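Prolyl-ACP dehydrogenase (Oscillatoria sp., PDB 4IRN) is a flavoprotein of the acyl-CoA dehydrogenase fold that uses FAD to oxidise a prolyl group carried on an acyl carrier protein, in the biosynthesis of the cyanotoxin anatoxin-a. Local coordinates at residues S61-N66 / M241-V246; A207-S212 / G217-M222. One frame throughout, in Å; residues are numbered along the deposited sequence.

The two contacts belong to different levels of the acyl-CoA dehydrogenase fold. Contact 1 joins distant parts of the chain, the start of helix 63-69 in the N-terminal helical domain and the loop between strands 230-232 and 249-257 of the middle domain. Contact 2 is local: it closes the hairpin of strands 202-208 and 218-224 within the beta-rich middle domain, and along the chain it falls between the two segments of contact 1. Their centres lie about 35 Å apart and their nearest atoms about 17 Å, so they do not touch. One therefore ties two domains together, while the other shapes one of them; the side chains of T243 in contact 1 and L218 in contact 2 are each about 11 Å from a bound FAD.

Contact 1: residues S61-N66 / M241-V246; sequences SDLIKN and MRTAEV
L63 and N66, at the start of helix 63-69, receive the methyl of T243 across the boundary between the N-terminal helical domain and the middle domain of the acyl-CoA dehydrogenase fold. The helix is entered through D62, which occupies the N-cap position; an aspartate is common at such a position, where its negative charge would probably be favourable beside the helix N-terminus. D62 also lends its carbonyl to the first turn, where N66 N bonds to D62 O at 2.9 Å. One residue on, the buried L63 sends its CD2 branch to within 4.3 Å of T243 CG2, a looser apolar touch; its side chain also packs on K116 and R388. N66 comes a turn later and meets the same methyl with its backbone and the root of its side chain: its CB lies 3.8 Å from T243 CG2.

On the other side, T243 is the third residue of a type I beta turn from M241 to A244, closed by A244 N to M241 O at 3.1 Å. Threonine suits this buried place because its two branches serve different partners. With chi1 at 59°, the hydroxyl sits between the backbone N and the carbonyl carbon and bonds to D117 OD1, while the methyl is carried to the helix. R242 adds a polar tie nearby, its guanidinium donating to the carbonyls of D67 and K68. Against the helix backbone, T243 CG2 rests 3.6 Å from N66 O.

Contact 2: residues A207-S212 / G217-M222; sequences ATIDPS and GLTTFM
The loop end of the beta hairpin formed by strands 202-208 and 218-224 is fastened by A207 and T219, an antiparallel hydrogen-bonded pair. The two are bonded in both directions: A207 N gives its proton to T219 O at 2.8 Å, and the return bond, from T219 N to A207 O, spans 2.7 Å. T208 and L218 follow as a non-hydrogen-bonded pair.

These strands belong to the mixed sheet of the middle domain, where 202-208 runs between 158-161 and 218-224. On the sheet face that bears A207 and T219, the ring of F221 presents its edge to A207, with CE2 4.0 Å from the methyl CB. Alanine is small enough to sit beside that broad ring, which also meets Y185 with the planes inclined at about 55°.

Beyond the paired strands, G217 O accepts the backbone proton of I209 N at 3.0 Å and so carries the pairing into the loop. T208 OG1 lies 3.3 Å from the same oxygen, a weak contact whose proton could instead serve D210 O. Having no side chain, G217 lets its backbone lie close against T208 and D210, with its CA 4.2 Å from D210 O. In I209, chi1 at 50° sets CG1 between the backbone N and the carbonyl carbon and CG2 anti to the carbonyl carbon, which brings both branches to T219 OG1, CG2 at 3.8 Å; that hydroxyl is hydrogen-bonded to G266 N. Farther along the loop, S212 OG donates to D210 OD2 at 2.7 Å, approaching from above the carboxylate plane.

Contact 1: residues S61-N66 / M241-V246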
# COMPACT_ATOMS: atom_id res chain seq x y z
N SER A 61 13.76 -15.09 30.94
CA SER A 61 12.94 -16.29 30.89
C SER A 61 13.34 -17.13 29.68
O SER A 61 14.04 -16.64 28.79
CB SER A 61 11.46 -15.94 30.85
OG SER A 61 11.12 -15.16 29.71
N ASP A 62 12.93 -18.41 29.67
CA ASP A 62 13.18 -19.33 28.57
C ASP A 62 12.01 -19.13 27.63
O ASP A 62 11.07 -19.95 27.61
CB ASP A 62 13.26 -20.77 29.09
CG ASP A 62 13.72 -21.82 28.07
OD1 ASP A 62 13.90 -21.47 26.88
OD2 ASP A 62 13.86 -23.00 28.46
N LEU A 63 12.02 -17.99 26.91
CA LEU A 63 10.94 -17.57 26.03
C LEU A 63 10.55 -18.50 24.90
O LEU A 63 9.38 -18.57 24.58
CB LEU A 63 11.10 -16.14 25.51
CG LEU A 63 10.14 -15.10 26.08
CD1 LEU A 63 10.28 -13.82 25.32
CD2 LEU A 63 8.68 -15.53 26.01
N ILE A 64 11.52 -19.23 24.31
CA ILE A 64 11.21 -20.19 23.25
C ILE A 64 10.33 -21.31 23.85
O ILE A 64 9.30 -21.66 23.26
CB ILE A 64 12.49 -20.72 22.53
CG1 ILE A 64 13.22 -19.57 21.77
CG2 ILE A 64 12.16 -21.90 21.59
CD1 ILE A 64 14.66 -19.81 21.42
N LYS A 65 10.68 -21.78 25.07
CA LYS A 65 9.95 -22.81 25.81
C LYS A 65 8.58 -22.33 26.31
O LYS A 65 7.59 -23.04 26.10
CB LYS A 65 10.80 -23.34 26.98
CG LYS A 65 10.17 -24.48 27.75
CD LYS A 65 10.82 -24.66 29.10
CE LYS A 65 10.37 -25.93 29.76
NZ LYS A 65 11.07 -27.12 29.20
N ASN A 66 8.52 -21.16 26.99
CA ASN A 66 7.28 -20.58 27.53
C ASN A 66 6.23 -20.32 26.43
O ASN A 66 5.04 -20.56 26.63
CB ASN A 66 7.55 -19.27 28.29
CG ASN A 66 8.08 -19.44 29.70
OD1 ASN A 66 8.72 -20.44 30.05
ND2 ASN A 66 7.85 -18.43 30.53
N MET A 241 0.98 -14.37 21.84
CA MET A 241 0.55 -13.98 23.19
C MET A 241 0.25 -15.23 24.04
O MET A 241 -0.59 -15.19 24.94
CB MET A 241 -0.63 -12.98 23.17
CG MET A 241 -0.34 -11.67 22.47
SD MET A 241 0.91 -10.67 23.27
CE MET A 241 0.72 -9.15 22.39
N ARG A 242 0.96 -16.34 23.75
CA ARG A 242 0.83 -17.66 24.37
C ARG A 242 1.20 -17.71 25.86
O ARG A 242 0.81 -18.63 26.56
CB ARG A 242 1.60 -18.72 23.55
CG ARG A 242 0.93 -19.00 22.21
CD ARG A 242 1.81 -19.72 21.21
NE ARG A 242 1.98 -21.15 21.52
CZ ARG A 242 1.15 -22.12 21.12
NH1 ARG A 242 0.05 -21.83 20.44
NH2 ARG A 242 1.40 -23.38 21.43
N THR A 243 1.92 -16.67 26.34
CA THR A 243 2.34 -16.53 27.73
C THR A 243 1.31 -15.72 28.52
O THR A 243 1.57 -15.34 29.67
CB THR A 243 3.78 -16.01 27.80
OG1 THR A 243 3.83 -14.75 27.14
CG2 THR A 243 4.78 -16.97 27.15
N ALA A 244 0.14 -15.46 27.91
CA ALA A 244 -1.00 -14.76 28.51
C ALA A 244 -2.19 -15.71 28.46
O ALA A 244 -2.51 -16.25 27.40
CB ALA A 244 -1.31 -13.47 27.75
N GLU A 245 -2.82 -15.94 29.62
CA GLU A 245 -3.94 -16.87 29.75
C GLU A 245 -5.29 -16.24 29.36
O GLU A 245 -5.73 -15.29 30.00
CB GLU A 245 -3.96 -17.50 31.14
CG GLU A 245 -2.92 -18.60 31.30
CD GLU A 245 -2.77 -19.23 32.67
OE1 GLU A 245 -3.65 -19.02 33.54
OE2 GLU A 245 -1.76 -19.94 32.87
N VAL A 246 -5.90 -16.76 28.29
CA VAL A 246 -7.18 -16.27 27.77
C VAL A 246 -8.26 -17.39 27.68
O VAL A 246 -8.49 -17.96 26.60
CB VAL A 246 -7.05 -15.42 26.47
CG1 VAL A 246 -8.38 -14.76 26.10
CG2 VAL A 246 -5.97 -14.35 26.61

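Contact 2: residues A207-S212 / G217-M222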
# COMPACT_ATOMS: atom_id res chain seq x y z
N ALA A 207 -22.66 -6.34 32.30
CA ALA A 207 -23.97 -7.01 32.18
C ALA A 207 -25.11 -6.00 31.94
O ALA A 207 -24.86 -4.80 31.87
CB ALA A 207 -24.24 -7.82 33.45
N THR A 208 -26.35 -6.50 31.78
CA THR A 208 -27.53 -5.66 31.56
C THR A 208 -28.64 -5.93 32.58
O THR A 208 -28.94 -7.09 32.88
CB THR A 208 -27.98 -5.66 30.08
OG1 THR A 208 -29.01 -4.70 29.88
CG2 THR A 208 -28.43 -7.04 29.58
N ILE A 209 -29.23 -4.86 33.14
CA ILE A 209 -30.34 -4.98 34.11
C ILE A 209 -31.64 -5.35 33.39
O ILE A 209 -32.47 -6.08 33.94
CB ILE A 209 -30.49 -3.76 35.05
CG1 ILE A 209 -30.52 -2.42 34.26
CG2 ILE A 209 -29.40 -3.77 36.11
CD1 ILE A 209 -31.27 -1.29 34.92
N ASP A 210 -31.80 -4.86 32.14
CA ASP A 210 -32.93 -5.12 31.25
C ASP A 210 -32.48 -5.01 29.79
O ASP A 210 -32.11 -3.92 29.36
CB ASP A 210 -34.11 -4.17 31.54
CG ASP A 210 -35.42 -4.50 30.83
OD1 ASP A 210 -35.56 -5.64 30.30
OD2 ASP A 210 -36.31 -3.64 30.80
N PRO A 211 -32.52 -6.12 29.02
CA PRO A 211 -32.10 -6.07 27.61
C PRO A 211 -32.94 -5.17 26.69
O PRO A 211 -32.44 -4.75 25.64
CB PRO A 211 -32.16 -7.54 27.16
CG PRO A 211 -32.22 -8.34 28.43
CD PRO A 211 -32.93 -7.49 29.41
N SER A 212 -34.18 -4.85 27.09
CA SER A 212 -35.07 -3.96 26.35
C SER A 212 -34.52 -2.52 26.32
O SER A 212 -34.80 -1.78 25.37
CB SER A 212 -36.46 -3.97 26.96
OG SER A 212 -36.53 -3.18 28.14
N GLY A 217 -29.26 0.13 29.58
CA GLY A 217 -29.39 -0.96 30.54
C GLY A 217 -28.08 -1.56 31.03
O GLY A 217 -28.09 -2.34 31.99
N LEU A 218 -26.95 -1.20 30.38
CA LEU A 218 -25.60 -1.69 30.68
C LEU A 218 -25.12 -1.30 32.08
O LEU A 218 -25.18 -0.13 32.44
CB LEU A 218 -24.61 -1.19 29.61
CG LEU A 218 -24.37 -2.11 28.40
CD1 LEU A 218 -25.52 -2.07 27.45
CD2 LEU A 218 -23.16 -1.68 27.63
N THR A 219 -24.65 -2.28 32.87
CA THR A 219 -24.17 -2.09 34.25
C THR A 219 -22.93 -2.97 34.50
O THR A 219 -22.85 -4.08 33.98
CB THR A 219 -25.33 -2.35 35.25
OG1 THR A 219 -26.52 -1.67 34.80
CG2 THR A 219 -25.01 -1.90 36.66
N THR A 220 -21.96 -2.46 35.31
CA THR A 220 -20.71 -3.15 35.66
C THR A 220 -20.76 -3.73 37.08
O THR A 220 -21.27 -3.08 38.00
CB THR A 220 -19.51 -2.22 35.46
OG1 THR A 220 -19.70 -1.45 34.27
CG2 THR A 220 -18.18 -2.96 35.42
N PHE A 221 -20.20 -4.96 37.26
CA PHE A 221 -20.15 -5.68 38.54
C PHE A 221 -18.75 -6.24 38.80
O PHE A 221 -18.07 -6.67 37.87
CB PHE A 221 -21.18 -6.82 38.56
CG PHE A 221 -22.60 -6.34 38.36
CD1 PHE A 221 -23.37 -5.93 39.45
CD2 PHE A 221 -23.17 -6.31 37.09
CE1 PHE A 221 -24.68 -5.47 39.26
CE2 PHE A 221 -24.47 -5.83 36.90
CZ PHE A 221 -25.22 -5.42 37.99
N MET A 222 -18.32 -6.21 40.08
CA MET A 222 -17.02 -6.72 40.51
C MET A 222 -17.24 -8.00 41.28
O MET A 222 -17.77 -7.97 42.39
CB MET A 222 -16.26 -5.68 41.35
CG MET A 222 -16.01 -4.39 40.62
SD MET A 222 -15.16 -3.14 41.58
CE MET A 222 -16.46 -2.63 42.66